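Local coordinates for endoribonuclease MazF4 (Mycobacterium tuberculosis, PDB 5XE2), which acts as the toxin of a type II toxin-antitoxin pair, an mRNA interferase that cuts single-stranded mRNA between the first two bases of UCGCU, at residues Val39-Thr44 / Gly64-Asp69. Numbering follows the deposited sequence.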
loop_
_atom_site.group_PDB
_atom_site.type_symbol
_atom_site.label_atom_id
_atom_site.label_comp_id
_atom_site.label_asym_id
_atom_site.label_seq_id
_atom_site.Cartn_x
_atom_site.Cartn_y
_atom_site.Cartn_z
ATOM N N VAL A 39 7.244 2.584 -0.989
ATOM C CA VAL A 39 6.225 1.734 -0.401
ATOM C C VAL A 39 6.760 0.310 -0.375
ATOM O O VAL A 39 7.402 -0.147 -1.330
ATOM C CB VAL A 39 4.885 1.821 -1.147
ATOM C CG1 VAL A 39 3.873 0.844 -0.567
ATOM C CG2 VAL A 39 4.343 3.235 -1.064
ATOM N N ALA A 40 6.503 -0.361 0.747
ATOM C CA ALA A 40 6.997 -1.697 0.994
ATOM C C ALA A 40 5.975 -2.558 1.734
ATOM O O ALA A 40 5.040 -2.050 2.372
ATOM C CB ALA A 40 8.291 -1.616 1.792
ATOM N N VAL A 41 6.180 -3.869 1.633
ATOM C CA VAL A 41 5.406 -4.863 2.367
ATOM C C VAL A 41 6.322 -5.709 3.245
ATOM O O VAL A 41 7.512 -5.930 2.931
ATOM C CB VAL A 41 4.583 -5.791 1.449
ATOM C CG1 VAL A 41 3.445 -5.017 0.795
ATOM C CG2 VAL A 41 5.456 -6.483 0.407
ATOM N N ARG A 42 5.737 -6.207 4.326
ATOM C CA ARG A 42 6.485 -6.849 5.398
ATOM C C ARG A 42 6.871 -8.282 5.025
ATOM O O ARG A 42 6.072 -9.026 4.443
ATOM C CB ARG A 42 5.650 -6.847 6.682
ATOM C CG ARG A 42 6.444 -7.063 7.957
ATOM C CD ARG A 42 5.604 -6.802 9.211
ATOM N NE ARG A 42 4.350 -7.594 9.266
ATOM C CZ ARG A 42 3.766 -8.055 10.383
ATOM N NH1 ARG A 42 4.277 -7.828 11.603
ATOM N NH2 ARG A 42 2.647 -8.766 10.290
ATOM N N LEU A 43 8.104 -8.652 5.347
ATOM C CA LEU A 43 8.512 -10.055 5.342
ATOM C C LEU A 43 8.435 -10.559 6.770
ATOM O O LEU A 43 8.854 -9.849 7.702
ATOM C CB LEU A 43 9.936 -10.250 4.830
ATOM C CG LEU A 43 10.100 -10.681 3.382
ATOM C CD1 LEU A 43 9.933 -9.480 2.458
ATOM C CD2 LEU A 43 11.469 -11.335 3.205
ATOM N N THR A 44 7.915 -11.779 6.929
ATOM C CA THR A 44 7.740 -12.403 8.233
ATOM C C THR A 44 8.089 -13.892 8.181
ATOM O O THR A 44 8.035 -14.526 7.122
ATOM C CB THR A 44 6.305 -12.191 8.786
ATOM O OG1 THR A 44 6.163 -12.862 10.044
ATOM C CG2 THR A 44 5.243 -12.712 7.821
ATOM N N GLY A 64 10.948 -17.527 4.577
ATOM C CA GLY A 64 9.777 -16.861 5.142
ATOM C C GLY A 64 8.736 -16.443 4.115
ATOM O O GLY A 64 8.634 -17.041 3.035
ATOM N N TYR A 65 7.943 -15.431 4.478
ATOM C CA TYR A 65 6.700 -15.117 3.781
ATOM C C TYR A 65 6.533 -13.618 3.652
ATOM O O TYR A 65 6.911 -12.877 4.559
ATOM C CB TYR A 65 5.489 -15.685 4.548
ATOM C CG TYR A 65 5.585 -17.173 4.787
ATOM C CD1 TYR A 65 6.366 -17.669 5.837
ATOM C CD2 TYR A 65 4.930 -18.090 3.957
ATOM C CE1 TYR A 65 6.494 -19.026 6.058
ATOM C CE2 TYR A 65 5.044 -19.462 4.177
ATOM C CZ TYR A 65 5.834 -19.919 5.229
ATOM O OH TYR A 65 5.986 -21.264 5.490
ATOM N N VAL A 66 5.950 -13.185 2.535
ATOM C CA VAL A 66 5.590 -11.786 2.327
ATOM C C VAL A 66 4.132 -11.599 2.747
ATOM O O VAL A 66 3.251 -12.316 2.262
ATOM C CB VAL A 66 5.808 -11.359 0.852
ATOM C CG1 VAL A 66 5.207 -9.989 0.567
ATOM C CG2 VAL A 66 7.296 -11.374 0.517
ATOM N N ASN A 67 3.893 -10.665 3.669
ATOM C CA ASN A 67 2.527 -10.254 4.036
ATOM C C ASN A 67 2.112 -9.014 3.223
ATOM O O ASN A 67 2.424 -7.874 3.596
ATOM C CB ASN A 67 2.438 -10.000 5.542
ATOM C CG ASN A 67 1.069 -9.485 5.982
ATOM O OD1 ASN A 67 0.111 -9.463 5.214
ATOM N ND2 ASN A 67 0.986 -9.052 7.233
ATOM N N ALA A 68 1.409 -9.246 2.114
ATOM C CA ALA A 68 0.960 -8.161 1.220
ATOM C C ALA A 68 -0.193 -7.334 1.784
ATOM O O ALA A 68 -0.518 -6.291 1.220
ATOM C CB ALA A 68 0.584 -8.710 -0.152
ATOM N N ASP A 69 -0.818 -7.791 2.874
ATOM C CA ASP A 69 -1.793 -6.963 3.602
ATOM C C ASP A 69 -1.159 -5.801 4.363
ATOM O O ASP A 69 -1.831 -4.805 4.621
ATOM C CB ASP A 69 -2.643 -7.808 4.572
ATOM C CG ASP A 69 -3.650 -8.693 3.857
ATOM O OD1 ASP A 69 -4.187 -8.271 2.814
ATOM O OD2 ASP A 69 -3.917 -9.808 4.337
#
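Val66 is gripped by two side chains of strand 37-44, one for each of its methyls. Its CG1, swung anti to the backbone N (chi1 170°), meets Val41 CG2 at 3.5 Å, the two valines crossing at about a right angle; its CG2 lies 3.8 Å from Leu43 CD1. Ile94 and Leu98 of helix 88-101 extend this apolar face, touching Val66 and Val41 respectively. The backbones beneath run antiparallel as neighbouring strands of the SH3-like sheet of the PemK/MazF toxins, and Leu43 and Val66 form a non-hydrogen-bonded pair. Beside it, Thr44 and Tyr65 exchange two backbone bonds, Thr44 N to Tyr65 O and Tyr65 N to Thr44 O, both 2.8 Å. Past Asn67 the chain turns a corner, and Val41 CG1 rests against Ala68 CA at 4.0 Å. On the other face, where Trp53 of strand 53-55 touches Asn67, the Arg42 guanidinium presents its edge to the Asn67 amide, the planes 52° apart. Arg42 NH2 and Asn67 ND2, 3.5 Å from each other, are both donors, so these ends touch without bonding; the backbone joins the residues, Asn67 N to Arg42 O at 2.8 Å. Asn67 OD1 instead reaches forward along its own chain, accepting a weak bond from Asp69 N.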